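Local atomic coordinates of translation initiation factor 6 (Methanocaldococcus jannaschii, PDB entry 1G61), a protein that binds to the 50S ribosomal subunit and prevents it from joining the 30S subunit to form the 70S initiation complex. Residues E79-I84 / L95-I100; S61-N66 / L70-I75; E23-L28 / N91-N96; G16-T21 / P29-K34; D35-V40 / C48-I53. One frame throughout, in Å; residues are numbered along the deposited sequence.

Interaction 1 (E79-I84 / L95-I100); sequences EELDRI and LNVEII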
# COMPACT_ATOMS: atom_id res chain seq x y z
N GLU A 79 14.31 -16.40 -7.11
CA GLU A 79 13.54 -16.38 -8.37
C GLU A 79 12.54 -15.23 -8.32
O GLU A 79 12.29 -14.64 -9.37
CB GLU A 79 12.83 -17.71 -8.60
CG GLU A 79 12.35 -18.01 -10.01
CD GLU A 79 11.92 -19.44 -10.29
OE1 GLU A 79 10.71 -19.71 -10.53
OE2 GLU A 79 12.76 -20.38 -10.30
N GLU A 80 11.99 -14.94 -7.14
CA GLU A 80 11.04 -13.82 -7.04
C GLU A 80 11.74 -12.49 -7.26
O GLU A 80 11.24 -11.63 -7.96
CB GLU A 80 10.35 -13.85 -5.67
CG GLU A 80 9.52 -15.12 -5.43
CD GLU A 80 9.16 -15.23 -3.97
OE1 GLU A 80 9.76 -14.60 -3.07
OE2 GLU A 80 8.22 -16.00 -3.67
N LEU A 81 12.91 -12.32 -6.66
CA LEU A 81 13.69 -11.12 -6.84
C LEU A 81 14.05 -10.95 -8.32
O LEU A 81 13.90 -9.88 -8.88
CB LEU A 81 14.97 -11.22 -5.99
CG LEU A 81 15.76 -9.94 -5.78
CD1 LEU A 81 14.87 -8.87 -5.11
CD2 LEU A 81 16.97 -10.23 -4.92
N ASP A 82 14.49 -12.03 -8.96
CA ASP A 82 14.80 -11.99 -10.36
C ASP A 82 13.58 -11.56 -11.20
O ASP A 82 13.71 -10.71 -12.12
CB ASP A 82 15.30 -13.34 -10.88
CG ASP A 82 16.68 -13.70 -10.40
OD1 ASP A 82 17.11 -14.85 -10.67
OD2 ASP A 82 17.37 -12.88 -9.77
N ARG A 83 12.42 -12.12 -10.94
CA ARG A 83 11.18 -11.84 -11.63
C ARG A 83 10.84 -10.35 -11.48
O ARG A 83 10.45 -9.67 -12.45
CB ARG A 83 10.01 -12.68 -11.09
CG ARG A 83 8.67 -12.35 -11.74
CD ARG A 83 7.62 -13.41 -11.40
NE ARG A 83 6.35 -13.07 -12.01
CZ ARG A 83 6.05 -13.14 -13.33
NH1 ARG A 83 6.92 -13.57 -14.22
NH2 ARG A 83 4.82 -12.76 -13.72
N ILE A 84 10.93 -9.86 -10.25
CA ILE A 84 10.61 -8.45 -10.01
C ILE A 84 11.60 -7.53 -10.70
O ILE A 84 11.18 -6.57 -11.38
CB ILE A 84 10.59 -8.18 -8.49
CG1 ILE A 84 9.42 -8.91 -7.82
CG2 ILE A 84 10.54 -6.68 -8.19
CD1 ILE A 84 9.51 -9.00 -6.30
N LEU A 95 14.15 1.64 -9.65
CA LEU A 95 13.82 1.76 -8.24
C LEU A 95 14.99 1.30 -7.40
O LEU A 95 15.78 0.44 -7.82
CB LEU A 95 12.66 0.85 -7.85
CG LEU A 95 11.34 1.05 -8.61
CD1 LEU A 95 10.24 0.17 -8.03
CD2 LEU A 95 10.90 2.49 -8.55
N ASN A 96 15.03 1.82 -6.17
CA ASN A 96 15.95 1.33 -5.15
C ASN A 96 15.34 0.06 -4.57
O ASN A 96 14.47 0.18 -3.69
CB ASN A 96 16.14 2.38 -4.06
CG ASN A 96 16.73 3.69 -4.53
OD1 ASN A 96 17.65 3.70 -5.35
ND2 ASN A 96 16.24 4.82 -4.03
N VAL A 97 15.70 -1.13 -5.06
CA VAL A 97 15.13 -2.37 -4.53
C VAL A 97 15.95 -2.77 -3.30
O VAL A 97 17.14 -3.00 -3.38
CB VAL A 97 15.14 -3.47 -5.60
CG1 VAL A 97 14.55 -4.77 -5.04
CG2 VAL A 97 14.35 -2.94 -6.81
N GLU A 98 15.26 -2.83 -2.15
CA GLU A 98 15.98 -2.97 -0.87
C GLU A 98 15.36 -4.07 -0.05
O GLU A 98 14.13 -4.07 0.15
CB GLU A 98 15.93 -1.63 -0.12
CG GLU A 98 16.36 -1.69 1.32
CD GLU A 98 17.83 -1.96 1.56
OE1 GLU A 98 18.59 -2.10 0.57
OE2 GLU A 98 18.25 -2.03 2.74
N ILE A 99 16.16 -5.05 0.42
CA ILE A 99 15.66 -6.06 1.35
C ILE A 99 15.85 -5.49 2.76
O ILE A 99 16.97 -5.16 3.19
CB ILE A 99 16.41 -7.38 1.16
CG1 ILE A 99 16.21 -7.92 -0.28
CG2 ILE A 99 16.01 -8.36 2.26
CD1 ILE A 99 17.02 -9.17 -0.61
N ILE A 100 14.72 -5.37 3.46
CA ILE A 100 14.68 -4.94 4.86
C ILE A 100 14.72 -6.21 5.70
O ILE A 100 13.76 -7.00 5.69
CB ILE A 100 13.41 -4.13 5.13
CG1 ILE A 100 13.33 -2.84 4.30
CG2 ILE A 100 13.29 -3.86 6.63
CD1 ILE A 100 14.44 -1.83 4.58

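Interaction 2 (S61-N66 / L70-I75); sequences SLSVAN and LLLPKI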
# COMPACT_ATOMS: atom_id res chain seq x y z
N SER A 61 0.88 -7.25 2.24
CA SER A 61 1.33 -7.33 3.61
C SER A 61 2.86 -7.42 3.73
O SER A 61 3.40 -7.02 4.77
CB SER A 61 0.71 -8.52 4.35
OG SER A 61 -0.67 -8.21 4.63
N LEU A 62 3.49 -7.96 2.69
CA LEU A 62 4.92 -8.26 2.80
C LEU A 62 5.82 -7.21 2.19
O LEU A 62 7.02 -7.21 2.45
CB LEU A 62 5.22 -9.60 2.11
CG LEU A 62 4.66 -10.85 2.80
CD1 LEU A 62 4.84 -12.04 1.85
CD2 LEU A 62 5.41 -11.00 4.11
N SER A 63 5.30 -6.32 1.36
CA SER A 63 6.15 -5.41 0.59
C SER A 63 5.54 -4.02 0.58
O SER A 63 4.35 -3.86 0.87
CB SER A 63 6.30 -6.00 -0.82
OG SER A 63 7.05 -5.09 -1.60
N VAL A 64 6.37 -3.03 0.21
CA VAL A 64 6.06 -1.61 0.13
C VAL A 64 6.73 -1.02 -1.07
O VAL A 64 7.86 -1.43 -1.39
CB VAL A 64 6.71 -0.96 1.39
CG1 VAL A 64 6.71 0.51 1.34
CG2 VAL A 64 6.00 -1.46 2.64
N ALA A 65 6.11 -0.04 -1.73
CA ALA A 65 6.80 0.62 -2.82
C ALA A 65 6.30 2.04 -3.00
O ALA A 65 5.18 2.38 -2.59
CB ALA A 65 6.63 -0.12 -4.16
N ASN A 66 7.17 2.84 -3.60
CA ASN A 66 6.72 4.18 -4.02
C ASN A 66 7.43 4.46 -5.35
O ASN A 66 7.92 3.51 -6.00
CB ASN A 66 6.92 5.23 -2.94
CG ASN A 66 8.36 5.64 -2.69
OD1 ASN A 66 9.28 5.04 -3.28
ND2 ASN A 66 8.55 6.65 -1.83
N LEU A 70 11.45 0.04 -3.65
CA LEU A 70 10.64 -1.16 -3.40
C LEU A 70 11.29 -1.90 -2.26
O LEU A 70 12.47 -2.27 -2.38
CB LEU A 70 10.59 -2.05 -4.67
CG LEU A 70 9.95 -3.46 -4.46
CD1 LEU A 70 8.50 -3.36 -4.09
CD2 LEU A 70 10.18 -4.29 -5.71
N LEU A 71 10.53 -2.12 -1.20
CA LEU A 71 11.07 -2.81 -0.01
C LEU A 71 10.56 -4.26 0.02
O LEU A 71 9.35 -4.50 -0.12
CB LEU A 71 10.64 -2.13 1.28
CG LEU A 71 10.86 -0.64 1.37
CD1 LEU A 71 10.40 -0.11 2.74
CD2 LEU A 71 12.32 -0.30 1.15
N LEU A 72 11.47 -5.20 0.23
CA LEU A 72 11.11 -6.62 0.25
C LEU A 72 11.60 -7.20 1.57
O LEU A 72 12.64 -6.78 2.09
CB LEU A 72 11.77 -7.30 -0.94
CG LEU A 72 11.23 -6.86 -2.30
CD1 LEU A 72 12.17 -7.34 -3.41
CD2 LEU A 72 9.82 -7.40 -2.51
N PRO A 73 10.91 -8.21 2.09
CA PRO A 73 11.32 -8.86 3.33
C PRO A 73 12.43 -9.87 3.07
O PRO A 73 12.72 -10.29 1.93
CB PRO A 73 10.01 -9.56 3.77
CG PRO A 73 9.41 -10.01 2.46
CD PRO A 73 9.66 -8.81 1.55
N LYS A 74 13.05 -10.31 4.20
CA LYS A 74 14.21 -11.20 4.07
C LYS A 74 13.83 -12.54 3.47
O LYS A 74 14.73 -13.27 3.02
CB LYS A 74 14.88 -11.39 5.44
CG LYS A 74 13.99 -12.10 6.46
CD LYS A 74 14.68 -12.17 7.82
CE LYS A 74 13.75 -12.77 8.87
NZ LYS A 74 14.51 -13.27 10.05
N ILE A 75 12.56 -12.91 3.48
CA ILE A 75 12.12 -14.21 2.96
C ILE A 75 11.95 -14.16 1.46
O ILE A 75 11.57 -15.19 0.87
CB ILE A 75 10.81 -14.65 3.67
CG1 ILE A 75 9.65 -13.65 3.53
CG2 ILE A 75 11.04 -15.01 5.14
CD1 ILE A 75 8.32 -14.20 4.04

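Interaction 3 (E23-L28 / N91-N96); sequences EEITLL and NNLDLN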
# COMPACT_ATOMS: atom_id res chain seq x y z
N GLU A 23 2.12 4.98 -8.27
CA GLU A 23 1.61 5.64 -9.48
C GLU A 23 1.98 4.84 -10.73
O GLU A 23 1.28 5.02 -11.75
CB GLU A 23 2.15 7.06 -9.66
CG GLU A 23 1.81 7.99 -8.49
CD GLU A 23 0.33 8.28 -8.44
OE1 GLU A 23 -0.31 8.51 -9.49
OE2 GLU A 23 -0.24 8.30 -7.32
N GLU A 24 3.01 4.00 -10.70
CA GLU A 24 3.52 3.37 -11.93
C GLU A 24 3.31 1.88 -11.99
O GLU A 24 3.10 1.33 -13.10
CB GLU A 24 5.01 3.71 -12.12
CG GLU A 24 5.28 5.20 -12.28
CD GLU A 24 5.41 6.10 -11.06
OE1 GLU A 24 5.67 5.66 -9.87
OE2 GLU A 24 5.27 7.37 -11.22
N ILE A 25 3.36 1.20 -10.85
CA ILE A 25 3.27 -0.28 -10.88
C ILE A 25 2.26 -0.77 -9.86
O ILE A 25 1.98 -0.11 -8.87
CB ILE A 25 4.63 -0.95 -10.55
CG1 ILE A 25 5.13 -0.78 -9.11
CG2 ILE A 25 5.66 -0.52 -11.60
CD1 ILE A 25 6.43 -1.52 -8.81
N THR A 26 1.72 -1.95 -10.08
CA THR A 26 0.90 -2.67 -9.15
C THR A 26 1.37 -4.11 -9.06
O THR A 26 1.58 -4.71 -10.10
CB THR A 26 -0.58 -2.64 -9.59
OG1 THR A 26 -0.97 -1.26 -9.81
CG2 THR A 26 -1.43 -3.28 -8.52
N LEU A 27 1.56 -4.60 -7.84
CA LEU A 27 1.95 -5.99 -7.62
C LEU A 27 0.71 -6.75 -7.17
O LEU A 27 0.01 -6.27 -6.27
CB LEU A 27 3.07 -6.13 -6.59
CG LEU A 27 4.34 -5.29 -6.81
CD1 LEU A 27 5.44 -5.79 -5.88
CD2 LEU A 27 4.88 -5.32 -8.20
N LEU A 28 0.47 -7.90 -7.82
CA LEU A 28 -0.76 -8.64 -7.65
C LEU A 28 -0.50 -10.11 -7.41
O LEU A 28 0.57 -10.63 -7.79
CB LEU A 28 -1.66 -8.52 -8.90
CG LEU A 28 -2.18 -7.11 -9.23
CD1 LEU A 28 -2.78 -7.04 -10.61
CD2 LEU A 28 -3.19 -6.68 -8.14
N ASN A 91 10.23 -2.42 -18.09
CA ASN A 91 9.46 -1.20 -18.09
C ASN A 91 10.30 0.04 -17.89
O ASN A 91 9.77 1.15 -17.69
CB ASN A 91 8.36 -1.33 -17.00
CG ASN A 91 7.29 -2.30 -17.46
OD1 ASN A 91 6.50 -1.96 -18.37
ND2 ASN A 91 7.22 -3.53 -16.95
N ASN A 92 11.62 -0.13 -17.96
CA ASN A 92 12.55 1.00 -17.75
C ASN A 92 12.33 1.73 -16.43
O ASN A 92 12.47 2.97 -16.36
CB ASN A 92 12.50 2.01 -18.92
CG ASN A 92 13.79 2.83 -18.94
OD1 ASN A 92 14.86 2.39 -18.52
ND2 ASN A 92 13.65 4.06 -19.39
N LEU A 93 12.06 0.99 -15.37
CA LEU A 93 11.83 1.53 -14.05
C LEU A 93 13.05 1.32 -13.16
O LEU A 93 13.48 0.19 -12.93
CB LEU A 93 10.59 0.90 -13.42
CG LEU A 93 9.28 1.24 -14.12
CD1 LEU A 93 8.13 0.37 -13.61
CD2 LEU A 93 8.91 2.71 -13.97
N ASP A 94 13.61 2.40 -12.68
CA ASP A 94 14.80 2.38 -11.85
C ASP A 94 14.39 2.68 -10.42
O ASP A 94 14.25 3.86 -10.05
CB ASP A 94 15.76 3.44 -12.40
CG ASP A 94 17.11 3.46 -11.75
OD1 ASP A 94 17.35 2.68 -10.80
OD2 ASP A 94 17.95 4.27 -12.17
N LEU A 95 14.15 1.64 -9.65
CA LEU A 95 13.82 1.76 -8.24
C LEU A 95 14.99 1.30 -7.40
O LEU A 95 15.78 0.44 -7.82
CB LEU A 95 12.66 0.85 -7.85
CG LEU A 95 11.34 1.05 -8.61
CD1 LEU A 95 10.24 0.17 -8.03
CD2 LEU A 95 10.90 2.49 -8.55
N ASN A 96 15.03 1.82 -6.17
CA ASN A 96 15.95 1.33 -5.15
C ASN A 96 15.34 0.06 -4.57
O ASN A 96 14.47 0.18 -3.69
CB ASN A 96 16.14 2.38 -4.06
CG ASN A 96 16.73 3.69 -4.53
OD1 ASN A 96 17.65 3.70 -5.35
ND2 ASN A 96 16.24 4.82 -4.03

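Interaction 4 (G16-T21 / P29-K34); sequences GVLALT and PIFLDK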
# COMPACT_ATOMS: atom_id res chain seq x y z
N GLY A 16 -5.89 -5.13 0.04
CA GLY A 16 -4.64 -4.53 0.49
C GLY A 16 -3.65 -5.53 1.08
O GLY A 16 -2.44 -5.26 1.12
N VAL A 17 -4.14 -6.70 1.57
CA VAL A 17 -3.20 -7.76 1.98
C VAL A 17 -2.58 -8.42 0.77
O VAL A 17 -1.45 -8.91 0.78
CB VAL A 17 -3.96 -8.78 2.81
CG1 VAL A 17 -3.25 -10.12 3.02
CG2 VAL A 17 -4.27 -8.15 4.18
N LEU A 18 -3.35 -8.47 -0.33
CA LEU A 18 -2.97 -9.21 -1.51
C LEU A 18 -2.22 -8.41 -2.58
O LEU A 18 -1.76 -8.99 -3.56
CB LEU A 18 -4.26 -9.77 -2.17
CG LEU A 18 -5.00 -10.84 -1.35
CD1 LEU A 18 -6.30 -11.18 -2.07
CD2 LEU A 18 -4.15 -12.10 -1.19
N ALA A 19 -2.12 -7.09 -2.44
CA ALA A 19 -1.61 -6.26 -3.51
C ALA A 19 -1.10 -4.94 -3.00
O ALA A 19 -1.48 -4.51 -1.93
CB ALA A 19 -2.76 -5.93 -4.48
N LEU A 20 -0.24 -4.31 -3.80
CA LEU A 20 0.18 -2.94 -3.50
C LEU A 20 0.22 -2.19 -4.83
O LEU A 20 0.41 -2.79 -5.92
CB LEU A 20 1.48 -2.82 -2.76
CG LEU A 20 2.77 -3.27 -3.45
CD1 LEU A 20 3.43 -2.24 -4.36
CD2 LEU A 20 3.79 -3.57 -2.36
N THR A 21 0.16 -0.87 -4.79
CA THR A 21 0.35 -0.05 -5.98
C THR A 21 1.15 1.23 -5.68
O THR A 21 1.18 1.73 -4.55
CB THR A 21 -1.04 0.35 -6.55
OG1 THR A 21 -0.87 0.83 -7.91
CG2 THR A 21 -1.79 1.39 -5.73
N PRO A 29 -1.42 -10.84 -6.81
CA PRO A 29 -1.20 -12.30 -6.61
C PRO A 29 -1.23 -13.08 -7.91
O PRO A 29 -1.95 -12.69 -8.82
CB PRO A 29 -2.37 -12.71 -5.72
CG PRO A 29 -3.28 -11.58 -5.64
CD PRO A 29 -2.69 -10.38 -6.28
N ILE A 30 -0.45 -14.18 -7.94
CA ILE A 30 -0.41 -14.96 -9.18
C ILE A 30 -1.72 -15.65 -9.49
O ILE A 30 -1.92 -16.04 -10.65
CB ILE A 30 0.71 -16.05 -9.14
CG1 ILE A 30 0.54 -17.09 -8.00
CG2 ILE A 30 2.07 -15.36 -9.08
CD1 ILE A 30 1.59 -18.20 -8.14
N PHE A 31 -2.62 -15.79 -8.51
CA PHE A 31 -3.85 -16.55 -8.79
C PHE A 31 -4.86 -15.71 -9.54
O PHE A 31 -5.87 -16.25 -10.00
CB PHE A 31 -4.45 -17.11 -7.48
CG PHE A 31 -4.80 -16.14 -6.38
CD1 PHE A 31 -5.88 -15.29 -6.47
CD2 PHE A 31 -4.03 -16.13 -5.22
CE1 PHE A 31 -6.20 -14.40 -5.42
CE2 PHE A 31 -4.33 -15.29 -4.17
CZ PHE A 31 -5.43 -14.45 -4.28
N LEU A 32 -4.69 -14.39 -9.64
CA LEU A 32 -5.70 -13.60 -10.38
C LEU A 32 -5.74 -13.96 -11.85
O LEU A 32 -4.67 -14.24 -12.43
CB LEU A 32 -5.35 -12.13 -10.26
CG LEU A 32 -5.79 -11.39 -9.00
CD1 LEU A 32 -5.68 -9.87 -9.30
CD2 LEU A 32 -7.17 -11.78 -8.51
N ASP A 33 -6.94 -13.96 -12.44
CA ASP A 33 -7.02 -14.15 -13.90
C ASP A 33 -6.76 -12.86 -14.67
O ASP A 33 -6.65 -11.76 -14.12
CB ASP A 33 -8.36 -14.76 -14.30
CG ASP A 33 -9.57 -13.89 -14.13
OD1 ASP A 33 -10.69 -14.45 -14.02
OD2 ASP A 33 -9.49 -12.64 -14.12
N LYS A 34 -6.65 -12.99 -16.02
CA LYS A 34 -6.24 -11.85 -16.83
C LYS A 34 -7.35 -10.82 -16.81
O LYS A 34 -7.05 -9.62 -16.82
CB LYS A 34 -5.86 -12.26 -18.26
CG LYS A 34 -4.56 -11.54 -18.65
CD LYS A 34 -3.41 -12.10 -17.81
CE LYS A 34 -2.69 -13.23 -18.54
NZ LYS A 34 -2.70 -14.52 -17.79

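Interaction 5 (D35-V40 / C48-I53); sequences DDVNEV and CLQTNI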
# COMPACT_ATOMS: atom_id res chain seq x y z
N ASP A 35 -8.63 -11.19 -16.72
CA ASP A 35 -9.60 -10.09 -16.64
C ASP A 35 -9.44 -9.25 -15.40
O ASP A 35 -9.56 -8.02 -15.48
CB ASP A 35 -11.03 -10.63 -16.67
CG ASP A 35 -11.52 -11.07 -18.03
OD1 ASP A 35 -10.89 -10.79 -19.07
OD2 ASP A 35 -12.58 -11.73 -17.99
N ASP A 36 -9.16 -9.87 -14.26
CA ASP A 36 -9.03 -9.09 -13.04
C ASP A 36 -7.80 -8.19 -13.15
O ASP A 36 -7.79 -7.00 -12.79
CB ASP A 36 -8.91 -10.03 -11.87
CG ASP A 36 -10.16 -10.77 -11.44
OD1 ASP A 36 -11.28 -10.39 -11.83
OD2 ASP A 36 -9.99 -11.75 -10.67
N VAL A 37 -6.71 -8.75 -13.69
CA VAL A 37 -5.50 -7.95 -13.83
C VAL A 37 -5.77 -6.74 -14.71
O VAL A 37 -5.37 -5.62 -14.39
CB VAL A 37 -4.35 -8.80 -14.36
CG1 VAL A 37 -3.16 -7.92 -14.65
CG2 VAL A 37 -4.00 -9.92 -13.35
N ASN A 38 -6.47 -6.96 -15.86
CA ASN A 38 -6.72 -5.83 -16.74
C ASN A 38 -7.61 -4.77 -16.08
O ASN A 38 -7.35 -3.57 -16.31
CB ASN A 38 -7.34 -6.29 -18.05
CG ASN A 38 -6.42 -7.14 -18.91
OD1 ASN A 38 -5.17 -7.08 -18.85
ND2 ASN A 38 -7.08 -7.98 -19.73
N GLU A 39 -8.59 -5.18 -15.28
CA GLU A 39 -9.48 -4.22 -14.62
C GLU A 39 -8.67 -3.38 -13.64
O GLU A 39 -8.84 -2.15 -13.56
CB GLU A 39 -10.64 -4.86 -13.86
CG GLU A 39 -11.76 -5.43 -14.72
CD GLU A 39 -12.57 -6.53 -14.06
OE1 GLU A 39 -12.76 -6.48 -12.82
OE2 GLU A 39 -13.04 -7.47 -14.76
N VAL A 40 -7.76 -3.99 -12.88
CA VAL A 40 -6.92 -3.24 -11.96
C VAL A 40 -5.98 -2.29 -12.69
O VAL A 40 -5.86 -1.09 -12.38
CB VAL A 40 -6.17 -4.27 -11.06
CG1 VAL A 40 -5.12 -3.52 -10.25
CG2 VAL A 40 -7.17 -5.02 -10.19
N CYS A 48 1.23 -3.88 -14.31
CA CYS A 48 0.93 -4.85 -13.28
C CYS A 48 1.86 -6.05 -13.39
O CYS A 48 2.07 -6.57 -14.48
CB CYS A 48 -0.51 -5.34 -13.41
SG CYS A 48 -1.72 -4.11 -12.91
N LEU A 49 2.40 -6.46 -12.27
CA LEU A 49 3.19 -7.68 -12.17
C LEU A 49 2.51 -8.66 -11.22
O LEU A 49 2.21 -8.27 -10.06
CB LEU A 49 4.59 -7.38 -11.61
CG LEU A 49 5.42 -8.63 -11.31
CD1 LEU A 49 5.73 -9.41 -12.59
CD2 LEU A 49 6.71 -8.27 -10.57
N GLN A 50 2.28 -9.89 -11.67
CA GLN A 50 1.83 -10.95 -10.78
C GLN A 50 3.06 -11.69 -10.27
O GLN A 50 3.87 -12.18 -11.06
CB GLN A 50 0.91 -11.93 -11.52
CG GLN A 50 -0.43 -11.24 -11.86
CD GLN A 50 -1.40 -12.22 -12.50
OE1 GLN A 50 -2.15 -12.92 -11.78
NE2 GLN A 50 -1.40 -12.29 -13.81
N THR A 51 3.22 -11.78 -8.94
CA THR A 51 4.38 -12.41 -8.34
C THR A 51 4.02 -12.90 -6.95
O THR A 51 3.17 -12.34 -6.27
CB THR A 51 5.58 -11.45 -8.32
OG1 THR A 51 6.76 -12.17 -7.89
CG2 THR A 51 5.42 -10.29 -7.34
N ASN A 52 4.71 -13.95 -6.49
CA ASN A 52 4.77 -14.28 -5.09
C ASN A 52 5.84 -13.44 -4.40
O ASN A 52 6.76 -12.94 -5.07
CB ASN A 52 5.17 -15.76 -4.91
CG ASN A 52 4.11 -16.78 -5.30
OD1 ASN A 52 2.92 -16.49 -5.33
ND2 ASN A 52 4.60 -17.98 -5.59
N ILE A 53 5.75 -13.34 -3.08
CA ILE A 53 6.85 -12.84 -2.24
C ILE A 53 7.02 -13.82 -1.06
O ILE A 53 6.05 -14.04 -0.36
CB ILE A 53 6.69 -11.40 -1.73
CG1 ILE A 53 6.59 -10.43 -2.93
CG2 ILE A 53 7.81 -11.01 -0.76
CD1 ILE A 53 6.36 -8.97 -2.58

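Interaction 1 (E79-I84 / L95-I100)
Leu81 of helix 78-90 and Val97 of strand 96-100 mark the place where the two backbones come nearest, with the CA of Leu81 9.2 Å from the CA of Val97. No hydrogen bond crosses at that spacing, and only side chains bridge it. Leu81 reaches across with both its methyls. Its CG stands anti to the backbone N (chi1 -165°), which carries both methyls off the helix to the strand. CD1 of Leu81 comes 4.1 Å from CG1 of Val97, the two side chains sliding past each other in opposite directions, while the other branch, CD2 of Leu81, lies 4.4 Å from CD1 of Ile99. The helix is the connection of a beta-alpha-beta unit, running from strand 69-73 to its parallel neighbour 96-100. Forked leucine and branched valine suit such a face, since one leucine can touch two alternate residues of the strand. Leu72 of strand 69-73 packs against both Leu81 and Val97. On other flanks of the helix, the carboxylate of Glu80 accepts hydrogen bonds from the backbone N of Gly54 and Gly55, and NE of Arg83 donates one to the O of Gln50.

Interaction 2 (S61-N66 / L70-I75)
Val64 and Leu71 form an antiparallel hydrogen-bonded pair, gripped unequally on its two sides. The bond from Leu71 N to Val64 O is short (2.8 Å) and nearly straight, with 172° at the hydrogen, whereas that from Val64 N to Leu71 O is weak at 3.3 Å. A side chain makes up the difference: OG of Ser63 donates to Leu71 O over 2.8 Å, tilted 26° from the carbonyl plane. The hydroxyl gets there because it lies anti to its own backbone N (chi1 176°). With an alanine here, Leu71 O would probably be left with little more than the weak bond from Val64 N. These bonds tie together the beta hairpin of strands 64-65 and 69-73, at the point where the chain has just left helix 59-62. Apolar contacts lie on both faces of the sheet. Val64 and Leu71 lie side by side on one, pointing the same way, with CG1 of Val64 4.0 Å from CD1 of Leu71, and on the other CD1 of Leu70 sits 3.7 Å from CB of the small Ala65. Beyond the paired residues a proline takes over: CD of Pro73 lies 3.2 Å from Leu62 O, a buried carbonyl without a hydrogen-bond partner in the model, since proline has no N-H to offer. Farther along, CD2 of Leu62 meets CD1 of Ile75 at 4.3 Å.

Interaction 3 (E23-L28 / N91-N96)
Leu93 and Leu95 meet Ile25 from the loop that follows helix 78-90, whose end is a Schellman motif: Leu93 N bonds back to Leu88 O and Asn92 N to Lys89 O, with Asn92 at positive phi, a conformation asparagine tolerates well. Past this turn the chain is extended, and the alternation of side chains sends both leucines toward strand 25-28. Ile25 answers with both its branches. Its CG1 takes the crowded position between the backbone N and the carbonyl carbon (chi1 69°), and this branch ends in CD1, 4.2 Å from CD1 of Leu95. The shorter branch, CG2 of Ile25, lies only 3.3 Å from CD1 of Leu93, tighter than usual for two methyls, though Ile25 and Leu93 as whole side chains slide past each other in opposite directions. At the margin, the aliphatic CB of Glu24 comes within 4.4 Å of CD2 of Leu93. A beta-branched isoleucine thus serves two leucines at once. Phe87 and Leu88 of helix 78-90 extend the apolar cluster, the first against Ile25 and the second against both leucines. Leu95 also touches Leu70 of strand 69-73, and strand 25-28 runs between strands 20-21 and 47-50 in its own sheet.

Interaction 4 (G16-T21 / P29-K34)
Leu18 faces two residues of the opposite segment, Pro29 with its base and Phe31 with its tip. Near the backbone, CB of Leu18 is 4.0 Å from CG of Pro29. Farther out, the leucine and the phenylalanine cross at about a right angle, and the methyls come to the end of the ring rather than over it: CD1 of Leu18, near the ring plane, is 4.0 Å from CZ of Phe31, with CD2 at 4.1 Å from the same CZ. Phe31 is turned this way with its CG between the backbone N and the carbonyl carbon (chi1 58°), which folds the ring back over Pro29. One ring face consequently receives CB of Pro29, 3.6 Å above the plane and displaced toward the rim. The fold back follows the backbone too, because Pro29 to Leu32 make a type I beta turn, closed by a weak bond from Leu32 N to Pro29 O. The turn leads from strand 25-28 into helix 34-44, where Asp33 is the N-cap and its OD2 accepts from the backbone N of Asp36. Proline suits the first place of the turn, where its own nitrogen need not donate. It cannot serve Leu18 O either: CD of Pro29 lies 3.2 Å from this buried carbonyl, for which the model offers no hydrogen-bond partner. Ser10 touches Phe31, and Ile12 packs on Leu18.

Interaction 5 (D35-V40 / C48-I53)
Val37, in the 35-40 segment of helix 34-44, meets both Cys48 and Gln50 of the strand, using a different methyl for each. The segment axes approach to 9.6 Å with their directions 148° apart, so the helix runs back roughly antiparallel to the strand it covers. Among the apolar contacts, CG1 of Val37 lies 3.9 Å from CB of Cys48, and one turn on, CG1 of Val40 is 4.4 Å from the SG of Cys48. A cysteine suits the spot as a compact, weakly polar side chain that two valines can cover. The other kind of contact sets a methyl against an amide: CG2 of Val37 is 3.6 Å from CD of Gln50, the two side chains coming from opposite directions. Gln50 stretches far enough because its chain is extended beyond CG (chi2 -176°). An alanine in its place would probably open a gap beside CG2 of Val37 and take away a neighbour of Leu32. Asp36 and Glu39 of the helix both form salt bridges with Lys7. Helix 34-44 links the parallel strands 25-28 and 47-50 as a beta-alpha-beta unit, with Thr26 touching both Val40 and Cys48, while Leu49, pointing away, packs on Arg83 and Phe87 of helix 78-90.

Overall arrangement
Along the chain, interactions 4, 5, 2 and 1 close in that order, while interaction 3 spans from strand 25-28 to the loop before strand 96-100. Interactions 4 and 5, with centres about 5 Å apart, gather round the three-stranded sheet 20-21, 25-28, 47-50; interactions 2 and 1, about 8 Å apart, gather round the sheet 64-65, 69-73, 96-100. Each sheet has a hairpin followed by a beta-alpha-beta connection, and Leu18 with Pro29 echoes Leu62 with Pro73, as expected of the pseudosymmetric pentein fold of this family. Interaction 3 joins the surroundings of the two sheets, as does a probable hydrogen bond from Ser61 N to Val17 O, holding these neighbours together in this part of the fold.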